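Local coordinates for putative metallopeptidase (Shewanella baltica OS155, PDB 3IEH), which probably acts as a zinc-dependent carboxypeptidase-like hydrolase of the peptidase M14 family, at residues A[11-16]-A[78-83]; A[169-174]-A[258-263]; A[44-49]-A[155-160]; A[52-57]-A[145-150]. All coordinates share one frame; numbering follows the deposited sequence.

Contact 1. Residues A[11-16]-A[78-83]; sequences FQWKSD and EESAGP. With ZN (zinc ion), chain B.
Trp13 sets the rim of its six-membered ring against a backbone carbonyl: CZ3 lies 3.2 Å from Glu78 O, which sits at the ring edge near its plane, and CH2 is almost as near. Glu78 belongs to the HxxE zinc motif of M14 peptidases, which here runs from His76 to Glu79, so this N-terminal segment lies against the metal-binding loop, on the side of Glu78 and Ser80. Ser80 OG approaches the same ring carbon, CZ3 of Trp13, obliquely at 3.5 Å, while Arg256 makes a cation-pi contact with the indole. Phe11 packs next: its CD1 is 3.6 Å from Glu78 CB, and the two side chains run alongside each other in the same direction. With CG of Glu78 tucked between its backbone N and carbonyl carbon (chi1 89°) and the chain bent again beyond it, the carboxylate leads away from the N-terminal segment and forms a salt bridge with Arg119. Glu79 points away from that segment and grips zinc with both oxygens, OE1 at 2.3 Å and OE2 at 2.5 Å; His76 and His170 are the other protein ligands. No direct hydrogen bond joins the segments, but one water spans them, donating to Phe11 O at 2.8 Å and hydrogen-bonded to Ser80 OG at 2.8 Å.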
loop_
_atom_site.group_PDB
_atom_site.type_symbol
_atom_site.label_atom_id
_atom_site.label_comp_id
_atom_site.label_asym_id
_atom_site.label_seq_id
_atom_site.Cartn_x
_atom_site.Cartn_y
_atom_site.Cartn_z
ATOM N N PHE A 11 -3.107 -6.311 17.090
ATOM C CA PHE A 11 -3.282 -4.884 17.338
ATOM C C PHE A 11 -4.642 -4.448 16.843
ATOM O O PHE A 11 -5.020 -4.713 15.702
ATOM C CB PHE A 11 -2.230 -4.080 16.598
ATOM C CG PHE A 11 -0.823 -4.306 17.088
ATOM C CD1 PHE A 11 -0.061 -5.366 16.611
ATOM C CD2 PHE A 11 -0.251 -3.438 18.002
ATOM C CE1 PHE A 11 1.227 -5.564 17.062
ATOM C CE2 PHE A 11 1.052 -3.635 18.460
ATOM C CZ PHE A 11 1.788 -4.691 17.986
ATOM N N GLN A 12 -5.369 -3.737 17.690
ATOM C CA GLN A 12 -6.692 -3.306 17.358
ATOM C C GLN A 12 -6.905 -1.911 17.902
ATOM O O GLN A 12 -6.517 -1.654 19.034
ATOM C CB GLN A 12 -7.683 -4.276 17.984
ATOM C CG GLN A 12 -9.117 -3.838 17.806
ATOM C CD GLN A 12 -10.072 -4.818 18.381
ATOM O OE1 GLN A 12 -10.414 -5.821 17.752
ATOM N NE2 GLN A 12 -10.540 -4.525 19.579
ATOM N N TRP A 13 -7.520 -1.028 17.107
ATOM C CA TRP A 13 -7.793 0.369 17.506
ATOM C C TRP A 13 -9.245 0.726 17.251
ATOM O O TRP A 13 -9.896 0.127 16.398
ATOM C CB TRP A 13 -6.925 1.346 16.693
ATOM C CG TRP A 13 -5.444 1.197 16.909
ATOM C CD1 TRP A 13 -4.699 1.823 17.859
ATOM C CD2 TRP A 13 -4.528 0.367 16.156
ATOM N NE1 TRP A 13 -3.378 1.437 17.757
ATOM C CE2 TRP A 13 -3.245 0.543 16.725
ATOM C CE3 TRP A 13 -4.676 -0.511 15.069
ATOM C CZ2 TRP A 13 -2.092 -0.122 16.236
ATOM C CZ3 TRP A 13 -3.536 -1.201 14.587
ATOM C CH2 TRP A 13 -2.260 -0.982 15.159
ATOM N N LYS A 14 -9.766 1.706 17.974
ATOM C CA LYS A 14 -11.114 2.199 17.684
ATOM C C LYS A 14 -10.956 3.409 16.789
ATOM O O LYS A 14 -10.098 4.240 17.023
ATOM C CB LYS A 14 -11.879 2.579 18.942
ATOM C CG LYS A 14 -12.033 1.439 19.947
ATOM C CD LYS A 14 -13.009 1.789 21.109
ATOM C CE LYS A 14 -13.084 0.647 22.116
ATOM N NZ LYS A 14 -11.694 0.181 22.486
ATOM N N SER A 15 -11.762 3.477 15.740
ATOM C CA SER A 15 -11.794 4.613 14.830
ATOM C C SER A 15 -13.105 5.330 15.016
ATOM O O SER A 15 -14.130 4.722 14.840
ATOM C CB SER A 15 -11.767 4.130 13.385
ATOM O OG SER A 15 -12.125 5.177 12.483
ATOM N N ASP A 16 -13.098 6.620 15.335
ATOM C CA ASP A 16 -14.376 7.321 15.362
ATOM C C ASP A 16 -14.710 7.871 14.000
ATOM O O ASP A 16 -15.854 8.202 13.764
ATOM C CB ASP A 16 -14.614 8.315 16.535
ATOM C CG ASP A 16 -13.395 9.082 16.960
ATOM O OD1 ASP A 16 -12.264 8.665 16.653
ATOM O OD2 ASP A 16 -13.584 10.104 17.655
ATOM N N GLU A 78 -1.579 -5.801 10.882
ATOM C CA GLU A 78 -1.590 -4.829 11.987
ATOM C C GLU A 78 -1.507 -3.374 11.500
ATOM O O GLU A 78 -1.625 -2.447 12.281
ATOM C CB GLU A 78 -0.471 -5.123 12.996
ATOM C CG GLU A 78 0.902 -4.488 12.764
ATOM C CD GLU A 78 1.723 -5.142 11.673
ATOM O OE1 GLU A 78 1.111 -5.739 10.774
ATOM O OE2 GLU A 78 2.984 -5.066 11.728
ATOM N N GLU A 79 -1.288 -3.179 10.210
ATOM C CA GLU A 79 -1.083 -1.858 9.646
ATOM C C GLU A 79 -2.374 -1.410 8.983
ATOM O O GLU A 79 -2.415 -1.105 7.787
ATOM C CB GLU A 79 0.068 -1.952 8.669
ATOM C CG GLU A 79 1.314 -2.548 9.358
ATOM C CD GLU A 79 2.489 -2.737 8.434
ATOM O OE1 GLU A 79 2.386 -2.424 7.203
ATOM O OE2 GLU A 79 3.522 -3.213 8.948
ATOM N N SER A 80 -3.425 -1.389 9.798
ATOM C CA SER A 80 -4.796 -1.263 9.321
ATOM C C SER A 80 -5.191 0.158 8.919
ATOM O O SER A 80 -6.170 0.330 8.192
ATOM C CB SER A 80 -5.762 -1.847 10.358
ATOM O OG SER A 80 -5.488 -1.335 11.642
ATOM N N ALA A 81 -4.426 1.167 9.343
ATOM C CA ALA A 81 -4.692 2.535 8.891
ATOM C C ALA A 81 -4.494 2.672 7.360
ATOM O O ALA A 81 -5.102 3.541 6.732
ATOM C CB ALA A 81 -3.867 3.571 9.675
ATOM N N GLY A 82 -3.676 1.808 6.752
ATOM C CA GLY A 82 -3.540 1.785 5.273
ATOM C C GLY A 82 -4.855 1.545 4.531
ATOM O O GLY A 82 -5.345 2.441 3.837
ATOM N N PRO A 83 -5.442 0.338 4.682
ATOM C CA PRO A 83 -6.761 0.007 4.137
ATOM C C PRO A 83 -7.862 1.002 4.517
ATOM O O PRO A 83 -8.580 1.488 3.623
ATOM C CB PRO A 83 -7.066 -1.343 4.768
ATOM C CG PRO A 83 -5.674 -1.977 5.005
ATOM C CD PRO A 83 -4.778 -0.827 5.310
HETATM ZN ZN ZN B . 4.386 -3.299 6.625
HETATM O O HOH W 1 -5.971 -3.368 13.483
HETATM O O HOH W 2 6.423 -2.243 6.850
#

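Contact 2. Residues A[169-174]-A[258-263]; sequences CHEDVL and LANSAA. With ZN (zinc ion), chain B.
Cys169 turns its side chain to the helix and presses CB against the amide of Asn260, with Asn260 OD1 3.5 Å from Cys169 CB. The two residues are also the closest in backbone register. His170, next along the strand, points the other way: its ring stands beside the backbone N (chi1 -72°), which carries ND1 to the zinc ion at 2.5 Å. A water is also bound to the zinc, and the ring lies beside Glu246, the predicted proton donor or acceptor. One strand therefore offers one side chain to the helix and the next to the metal. This is the layout of the M14 alpha/beta fold, in which strand 165-172 runs inside a mixed eight-stranded sheet and helix 253-271 packs against its face; the local axes pass 9.8 Å apart at 145°, not far from antiparallel. Glu171 brings its carboxylate to Asn260 with the carboxylate and amide planes nearly perpendicular. Glu171 OE2 and Asn260 ND2 remain 4.2 Å from each other. Thr247 OG1 links them indirectly, bonded to both. Arg256 serves both as well, its side chain in a salt bridge with Glu171 and its carbonyl accepting from Asn260 ND2. Past the helix contact, Asp172 closes an Asx turn as the strand ends: OD1, met on the anti side but tilted 34° from the carboxylate plane, accepts from Leu174 N at 3.0 Å.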
loop_
_atom_site.group_PDB
_atom_site.type_symbol
_atom_site.label_atom_id
_atom_site.label_comp_id
_atom_site.label_asym_id
_atom_site.label_seq_id
_atom_site.Cartn_x
_atom_site.Cartn_y
_atom_site.Cartn_z
ATOM N N CYS A 169 0.928 1.493 1.005
ATOM C CA CYS A 169 0.729 2.160 2.292
ATOM C C CYS A 169 0.866 1.236 3.498
ATOM O O CYS A 169 -0.019 0.414 3.780
ATOM C CB CYS A 169 -0.612 2.843 2.276
ATOM S SG CYS A 169 -0.601 4.126 0.985
ATOM N N HIS A 170 1.991 1.376 4.198
ATOM C CA HIS A 170 2.315 0.531 5.329
ATOM C C HIS A 170 2.300 1.337 6.597
ATOM O O HIS A 170 2.129 2.571 6.580
ATOM C CB HIS A 170 3.688 -0.091 5.130
ATOM C CG HIS A 170 3.710 -1.157 4.076
ATOM N ND1 HIS A 170 3.805 -2.493 4.376
ATOM C CD2 HIS A 170 3.588 -1.086 2.734
ATOM C CE1 HIS A 170 3.788 -3.198 3.263
ATOM N NE2 HIS A 170 3.659 -2.369 2.251
ATOM N N GLU A 171 2.406 0.625 7.708
ATOM C CA GLU A 171 2.537 1.255 9.011
ATOM C C GLU A 171 3.621 0.552 9.807
ATOM O O GLU A 171 3.919 -0.593 9.560
ATOM C CB GLU A 171 1.241 1.209 9.784
ATOM C CG GLU A 171 0.068 1.848 9.127
ATOM C CD GLU A 171 -0.906 2.359 10.168
ATOM O OE1 GLU A 171 -1.771 1.582 10.572
ATOM O OE2 GLU A 171 -0.764 3.500 10.664
ATOM N N ASP A 172 4.213 1.259 10.758
ATOM C CA ASP A 172 5.270 0.707 11.602
ATOM C C ASP A 172 4.780 0.764 13.059
ATOM O O ASP A 172 4.717 1.842 13.655
ATOM C CB ASP A 172 6.567 1.512 11.368
ATOM C CG ASP A 172 7.780 0.991 12.162
ATOM O OD1 ASP A 172 7.668 0.131 13.070
ATOM O OD2 ASP A 172 8.877 1.492 11.880
ATOM N N VAL A 173 4.443 -0.406 13.612
ATOM C CA VAL A 173 3.953 -0.536 15.006
ATOM C C VAL A 173 5.048 -0.285 16.062
ATOM O O VAL A 173 4.749 -0.072 17.221
ATOM C CB VAL A 173 3.264 -1.924 15.264
ATOM C CG1 VAL A 173 4.261 -3.108 15.164
ATOM C CG2 VAL A 173 2.612 -1.940 16.605
ATOM N N LEU A 174 6.310 -0.284 15.656
ATOM C CA LEU A 174 7.386 0.022 16.564
ATOM C C LEU A 174 7.779 1.491 16.530
ATOM O O LEU A 174 8.724 1.881 17.214
ATOM C CB LEU A 174 8.600 -0.831 16.236
ATOM C CG LEU A 174 8.394 -2.333 16.484
ATOM C CD1 LEU A 174 9.664 -3.096 16.121
ATOM C CD2 LEU A 174 7.974 -2.624 17.933
ATOM N N LEU A 258 -6.119 9.462 8.263
ATOM C CA LEU A 258 -6.066 10.748 7.530
ATOM C C LEU A 258 -4.733 10.971 6.856
ATOM O O LEU A 258 -4.683 11.493 5.732
ATOM C CB LEU A 258 -6.373 11.931 8.453
ATOM C CG LEU A 258 -7.813 11.958 8.997
ATOM C CD1 LEU A 258 -7.984 13.126 9.936
ATOM C CD2 LEU A 258 -8.871 12.008 7.903
ATOM N N ALA A 259 -3.655 10.571 7.523
ATOM C CA ALA A 259 -2.289 10.673 6.933
ATOM C C ALA A 259 -2.147 9.790 5.696
ATOM O O ALA A 259 -1.541 10.188 4.703
ATOM C CB ALA A 259 -1.203 10.294 7.977
ATOM N N ASN A 260 -2.664 8.568 5.795
ATOM C CA ASN A 260 -2.647 7.606 4.701
ATOM C C ASN A 260 -3.469 8.126 3.523
ATOM O O ASN A 260 -3.056 8.007 2.377
ATOM C CB ASN A 260 -3.144 6.242 5.196
ATOM C CG ASN A 260 -2.026 5.418 5.848
ATOM O OD1 ASN A 260 -1.246 4.792 5.155
ATOM N ND2 ASN A 260 -1.949 5.429 7.174
ATOM N N SER A 261 -4.610 8.748 3.819
ATOM C CA SER A 261 -5.454 9.364 2.801
ATOM C C SER A 261 -4.752 10.559 2.122
ATOM O O SER A 261 -4.892 10.775 0.922
ATOM C CB SER A 261 -6.763 9.845 3.430
ATOM O OG SER A 261 -7.651 10.366 2.456
ATOM N N ALA A 262 -4.029 11.345 2.912
ATOM C CA ALA A 262 -3.313 12.486 2.397
ATOM C C ALA A 262 -2.184 12.017 1.468
ATOM O O ALA A 262 -2.010 12.586 0.395
ATOM C CB ALA A 262 -2.771 13.349 3.536
ATOM N N ALA A 263 -1.454 10.978 1.872
ATOM C CA ALA A 263 -0.348 10.441 1.086
ATOM C C ALA A 263 -0.801 9.907 -0.259
ATOM O O ALA A 263 -0.120 10.107 -1.265
ATOM C CB ALA A 263 0.390 9.343 1.855
HETATM ZN ZN ZN B . 4.386 -3.299 6.625
HETATM O O HOH W 2 6.423 -2.243 6.850
#

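Contact 3. Residues A[44-49]-A[155-160]; sequences KNLGEV and AQLLIA
This is a small, mainly apolar strand-to-helix contact at the margin of the M14 alpha/beta fold, where strand 42-49, the outermost strand at one end of the mixed sheet, is met by helix 155-162 through long side chains. The backbones stay well apart, with the nearest CA atoms, those of Lys44 and Leu157, 9.9 Å from each other, and no hydrogen bond crosses. Leu157 carries the helix side. Its CG stands anti to the backbone N (chi1 178°), sending the fork of the side chain out to the strand, and the two methyls have different partners. Leu46 meets one of them, CD2 to CD2 of Leu157 at 4.3 Å. Leu158 adds a looser approach, its CD2 4.7 Å from Leu46 CD1, and Leu151 and His154 pack against Leu46 from the neighbouring helix and the turn after it. Leu46 also sits in a classic beta bulge: together with Gly47 it faces the single residue Val54 of the adjacent strand, and both share backbone hydrogen bonds with it. At the exposed border the Lys44 chain reaches out until its NZ lies 4.2 Å from the second methyl of Leu157, CD1.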
loop_
_atom_site.group_PDB
_atom_site.type_symbol
_atom_site.label_atom_id
_atom_site.label_comp_id
_atom_site.label_asym_id
_atom_site.label_seq_id
_atom_site.Cartn_x
_atom_site.Cartn_y
_atom_site.Cartn_z
ATOM N N LYS A 44 -11.131 -7.313 -10.422
ATOM C CA LYS A 44 -10.425 -8.433 -11.029
ATOM C C LYS A 44 -9.894 -9.293 -9.890
ATOM O O LYS A 44 -8.895 -8.966 -9.262
ATOM C CB LYS A 44 -9.348 -7.946 -11.998
ATOM C CG LYS A 44 -9.919 -7.653 -13.409
ATOM C CD LYS A 44 -9.235 -6.499 -14.107
ATOM C CE LYS A 44 -9.483 -6.488 -15.610
ATOM N NZ LYS A 44 -8.644 -7.520 -16.316
ATOM N N ASN A 45 -10.627 -10.360 -9.590
ATOM C CA ASN A 45 -10.262 -11.305 -8.553
ATOM C C ASN A 45 -8.995 -12.036 -8.947
ATOM O O ASN A 45 -8.940 -12.617 -10.023
ATOM C CB ASN A 45 -11.371 -12.337 -8.363
ATOM C CG ASN A 45 -11.033 -13.361 -7.269
ATOM O OD1 ASN A 45 -10.686 -12.998 -6.139
ATOM N ND2 ASN A 45 -11.122 -14.634 -7.607
ATOM N N LEU A 46 -7.983 -12.004 -8.087
ATOM C CA LEU A 46 -6.709 -12.697 -8.359
ATOM C C LEU A 46 -6.704 -14.104 -7.752
ATOM O O LEU A 46 -5.942 -14.985 -8.186
ATOM C CB LEU A 46 -5.528 -11.868 -7.837
ATOM C CG LEU A 46 -5.499 -10.392 -8.275
ATOM C CD1 LEU A 46 -4.145 -9.803 -7.995
ATOM C CD2 LEU A 46 -5.837 -10.247 -9.765
ATOM N N GLY A 47 -7.555 -14.303 -6.752
ATOM C CA GLY A 47 -7.696 -15.586 -6.057
ATOM C C GLY A 47 -8.270 -15.415 -4.651
ATOM O O GLY A 47 -8.846 -14.365 -4.311
ATOM N N GLU A 48 -8.119 -16.440 -3.831
ATOM C CA GLU A 48 -8.640 -16.412 -2.465
ATOM C C GLU A 48 -7.584 -16.854 -1.445
ATOM O O GLU A 48 -6.615 -17.528 -1.789
ATOM C CB GLU A 48 -9.891 -17.287 -2.348
ATOM C CG GLU A 48 -9.606 -18.788 -2.295
ATOM N N VAL A 49 -7.772 -16.438 -0.195
ATOM C CA VAL A 49 -6.919 -16.863 0.911
ATOM C C VAL A 49 -7.816 -16.926 2.137
ATOM O O VAL A 49 -8.456 -15.938 2.511
ATOM C CB VAL A 49 -5.673 -15.947 1.100
ATOM C CG1 VAL A 49 -6.057 -14.508 1.164
ATOM C CG2 VAL A 49 -4.867 -16.375 2.363
ATOM N N ALA A 155 1.529 -10.957 -12.747
ATOM C CA ALA A 155 2.603 -9.976 -12.866
ATOM C C ALA A 155 2.422 -9.035 -14.026
ATOM O O ALA A 155 2.773 -7.869 -13.913
ATOM C CB ALA A 155 3.982 -10.668 -12.975
ATOM N N GLN A 156 1.888 -9.519 -15.142
ATOM C CA GLN A 156 1.761 -8.642 -16.300
ATOM C C GLN A 156 0.658 -7.599 -16.089
ATOM O O GLN A 156 0.830 -6.404 -16.410
ATOM C CB GLN A 156 1.595 -9.449 -17.581
ATOM C CG GLN A 156 2.954 -10.018 -18.078
ATOM N N LEU A 157 -0.451 -8.048 -15.504
ATOM C CA LEU A 157 -1.545 -7.167 -15.179
ATOM C C LEU A 157 -1.086 -6.080 -14.198
ATOM O O LEU A 157 -1.421 -4.917 -14.350
ATOM C CB LEU A 157 -2.680 -7.969 -14.577
ATOM C CG LEU A 157 -3.911 -7.198 -14.129
ATOM C CD1 LEU A 157 -4.628 -6.631 -15.353
ATOM C CD2 LEU A 157 -4.800 -8.155 -13.331
ATOM N N LEU A 158 -0.290 -6.460 -13.205
ATOM C CA LEU A 158 0.106 -5.516 -12.183
ATOM C C LEU A 158 1.149 -4.535 -12.696
ATOM O O LEU A 158 1.092 -3.366 -12.361
ATOM C CB LEU A 158 0.608 -6.262 -10.945
ATOM C CG LEU A 158 -0.440 -7.107 -10.239
ATOM C CD1 LEU A 158 0.222 -7.857 -9.102
ATOM C CD2 LEU A 158 -1.581 -6.226 -9.768
ATOM N N ILE A 159 2.089 -4.991 -13.523
ATOM C CA ILE A 159 3.087 -4.079 -14.088
ATOM C C ILE A 159 2.383 -3.022 -14.921
ATOM O O ILE A 159 2.617 -1.845 -14.704
ATOM C CB ILE A 159 4.167 -4.814 -14.916
ATOM C CG1 ILE A 159 5.037 -5.681 -13.985
ATOM C CG2 ILE A 159 5.041 -3.811 -15.659
ATOM C CD1 ILE A 159 5.521 -6.989 -14.627
ATOM N N ALA A 160 1.515 -3.443 -15.854
ATOM C CA ALA A 160 0.676 -2.513 -16.635
ATOM C C ALA A 160 -0.092 -1.525 -15.732
ATOM O O ALA A 160 -0.178 -0.363 -16.058
ATOM C CB ALA A 160 -0.321 -3.277 -17.532
#

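Contact 4. Residues A[52-57]-A[145-150]; sequences YKVSLY and SVEGKL
Apolar contact across the segments comes down to a single valine methyl: Val54 CG2 is 4.4 Å from Leu150 CD1 and also 4.4 Å from Glu147 CG. Val54 sits on strand 52-58, next to the edge strand of the M14 mixed sheet, and helix 146-152 leans on it with its first turn. Glu147 and Leu150, three residues apart on that helix, both touch the methyl, from directions nearly at right angles, Leu150 with the end of its side chain and Glu147 with the aliphatic part of its chain. The packing is light, burying only 99 Å² in all, and no hydrogen bond joins strand to helix.

The polar bonds belong to the helix start. Ser145 is the N-cap, and its OG accepts from Gly148 N at 3.0 Å in a nearly straight bond, N-H...O 168°. Glu125 takes another amide of this first turn, Val146 N. Regular helical bonding then begins with Lys149 N to Ser145 O.

Carboxylate bonding supplies the third group. The Glu147 chain bends at chi2 (85°), which folds its acid back to the cap while CG stays against Val54. Asn121 ND2 donates to OE1, so this buried acid has bonds from outside the two segments as well as from the cap. Within the cap, Ser145 OG donates to Glu147 OE1, meeting it nearly in line with its C-O bond, at a modelled 2.5 Å, a length so short that its exact value is doubtful.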
loop_
_atom_site.group_PDB
_atom_site.type_symbol
_atom_site.label_atom_id
_atom_site.label_comp_id
_atom_site.label_asym_id
_atom_site.label_seq_id
_atom_site.Cartn_x
_atom_site.Cartn_y
_atom_site.Cartn_z
ATOM N N TYR A 52 -11.309 -15.407 1.783
ATOM C CA TYR A 52 -11.441 -14.015 1.371
ATOM C C TYR A 52 -10.891 -13.905 -0.016
ATOM O O TYR A 52 -9.909 -14.548 -0.332
ATOM C CB TYR A 52 -10.675 -13.079 2.300
ATOM C CG TYR A 52 -11.238 -12.990 3.704
ATOM C CD1 TYR A 52 -12.425 -12.318 3.943
ATOM C CD2 TYR A 52 -10.580 -13.568 4.789
ATOM C CE1 TYR A 52 -12.945 -12.205 5.197
ATOM C CE2 TYR A 52 -11.095 -13.468 6.070
ATOM C CZ TYR A 52 -12.278 -12.765 6.264
ATOM O OH TYR A 52 -12.839 -12.629 7.498
ATOM N N LYS A 53 -11.527 -13.115 -0.871
ATOM C CA LYS A 53 -10.944 -12.896 -2.176
ATOM C C LYS A 53 -9.854 -11.797 -2.052
ATOM O O LYS A 53 -9.900 -10.949 -1.149
ATOM C CB LYS A 53 -11.998 -12.708 -3.317
ATOM C CG LYS A 53 -13.139 -11.735 -3.131
ATOM C CD LYS A 53 -14.285 -11.983 -4.141
ATOM N N VAL A 54 -8.797 -11.931 -2.853
ATOM C CA VAL A 54 -7.790 -10.903 -2.982
ATOM C C VAL A 54 -7.974 -10.366 -4.397
ATOM O O VAL A 54 -7.641 -11.032 -5.387
ATOM C CB VAL A 54 -6.364 -11.429 -2.864
ATOM C CG1 VAL A 54 -5.386 -10.254 -3.094
ATOM C CG2 VAL A 54 -6.137 -12.144 -1.514
ATOM N N SER A 55 -8.503 -9.161 -4.481
ATOM C CA SER A 55 -8.889 -8.564 -5.747
ATOM C C SER A 55 -8.202 -7.244 -6.036
ATOM O O SER A 55 -7.866 -6.477 -5.113
ATOM C CB SER A 55 -10.397 -8.345 -5.753
ATOM O OG SER A 55 -11.075 -9.595 -5.764
ATOM N N LEU A 56 -7.969 -7.040 -7.335
ATOM C CA LEU A 56 -7.434 -5.823 -7.895
ATOM C C LEU A 56 -8.637 -5.071 -8.398
ATOM O O LEU A 56 -9.426 -5.635 -9.128
ATOM C CB LEU A 56 -6.502 -6.111 -9.071
ATOM C CG LEU A 56 -5.880 -4.889 -9.768
ATOM C CD1 LEU A 56 -4.716 -4.313 -8.906
ATOM C CD2 LEU A 56 -5.375 -5.215 -11.167
ATOM N N TYR A 57 -8.791 -3.808 -8.008
ATOM C CA TYR A 57 -9.886 -2.989 -8.528
ATOM C C TYR A 57 -9.332 -1.973 -9.520
ATOM O O TYR A 57 -8.289 -1.377 -9.290
ATOM C CB TYR A 57 -10.642 -2.290 -7.401
ATOM C CG TYR A 57 -11.471 -3.213 -6.574
ATOM C CD1 TYR A 57 -10.881 -3.978 -5.552
ATOM C CD2 TYR A 57 -12.833 -3.345 -6.795
ATOM C CE1 TYR A 57 -11.631 -4.825 -4.769
ATOM C CE2 TYR A 57 -13.598 -4.213 -6.014
ATOM C CZ TYR A 57 -12.981 -4.944 -5.011
ATOM O OH TYR A 57 -13.714 -5.796 -4.235
ATOM N N SER A 145 4.290 -15.764 -0.040
ATOM C CA SER A 145 3.061 -16.221 0.599
ATOM C C SER A 145 2.040 -16.639 -0.465
ATOM O O SER A 145 2.285 -16.467 -1.654
ATOM C CB SER A 145 2.459 -15.084 1.440
ATOM O OG SER A 145 1.812 -14.143 0.578
ATOM N N VAL A 146 0.907 -17.184 -0.018
ATOM C CA VAL A 146 -0.228 -17.468 -0.899
ATOM C C VAL A 146 -0.603 -16.210 -1.698
ATOM O O VAL A 146 -0.779 -16.242 -2.920
ATOM C CB VAL A 146 -1.487 -17.866 -0.078
ATOM C CG1 VAL A 146 -2.669 -18.059 -0.979
ATOM C CG2 VAL A 146 -1.238 -19.121 0.724
ATOM N N GLU A 147 -0.726 -15.090 -1.000
ATOM C CA GLU A 147 -1.098 -13.835 -1.666
ATOM C C GLU A 147 -0.038 -13.414 -2.697
ATOM O O GLU A 147 -0.370 -13.017 -3.816
ATOM C CB GLU A 147 -1.328 -12.706 -0.648
ATOM C CG GLU A 147 -2.329 -13.046 0.484
ATOM C CD GLU A 147 -1.713 -13.787 1.658
ATOM O OE1 GLU A 147 -0.537 -14.225 1.550
ATOM O OE2 GLU A 147 -2.407 -13.917 2.697
ATOM N N GLY A 148 1.237 -13.505 -2.319
ATOM C CA GLY A 148 2.314 -13.121 -3.227
ATOM C C GLY A 148 2.267 -13.951 -4.489
ATOM O O GLY A 148 2.410 -13.419 -5.590
ATOM N N LYS A 149 2.040 -15.249 -4.330
ATOM C CA LYS A 149 1.929 -16.151 -5.471
ATOM C C LYS A 149 0.784 -15.729 -6.401
ATOM O O LYS A 149 0.951 -15.692 -7.630
ATOM C CB LYS A 149 1.746 -17.611 -5.012
ATOM C CG LYS A 149 3.021 -18.276 -4.542
ATOM C CD LYS A 149 2.714 -19.537 -3.745
ATOM C CE LYS A 149 3.964 -20.338 -3.364
ATOM N NZ LYS A 149 3.594 -21.599 -2.612
ATOM N N LEU A 150 -0.365 -15.402 -5.813
ATOM C CA LEU A 150 -1.474 -14.866 -6.573
ATOM C C LEU A 150 -1.092 -13.569 -7.315
ATOM O O LEU A 150 -1.524 -13.371 -8.467
ATOM C CB LEU A 150 -2.656 -14.578 -5.663
ATOM C CG LEU A 150 -3.374 -15.765 -5.049
ATOM C CD1 LEU A 150 -4.487 -15.244 -4.146
ATOM C CD2 LEU A 150 -3.905 -16.683 -6.144
#

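In the fold
The four contacts form two pairs. Contacts 2, 3 and 4 reach the mixed sheet of the M14 fold, and contact 1 joins them through the zinc site beside it. Contacts 1 and 2, with centres 10 Å apart, are tied by Glu171, whose N donates to Glu79 OE1 and whose OE1 accepts from Ala81 N. Contacts 3 and 4, with centres 7 Å apart, use the adjacent strands 42-49 and 52-58 and the successive helices 146-152 and 155-162; contact 4 is nested within contact 3. Centres are 20 to 25 Å apart between the pairs. Contact 1 alternates in sequence with 3 and 4; contact 2 closes last. Contacts 1 and 2 hold zinc ligands Glu79 and His170; contacts 3 and 4 lie at one sheet edge, across the chain's centre from contact 2.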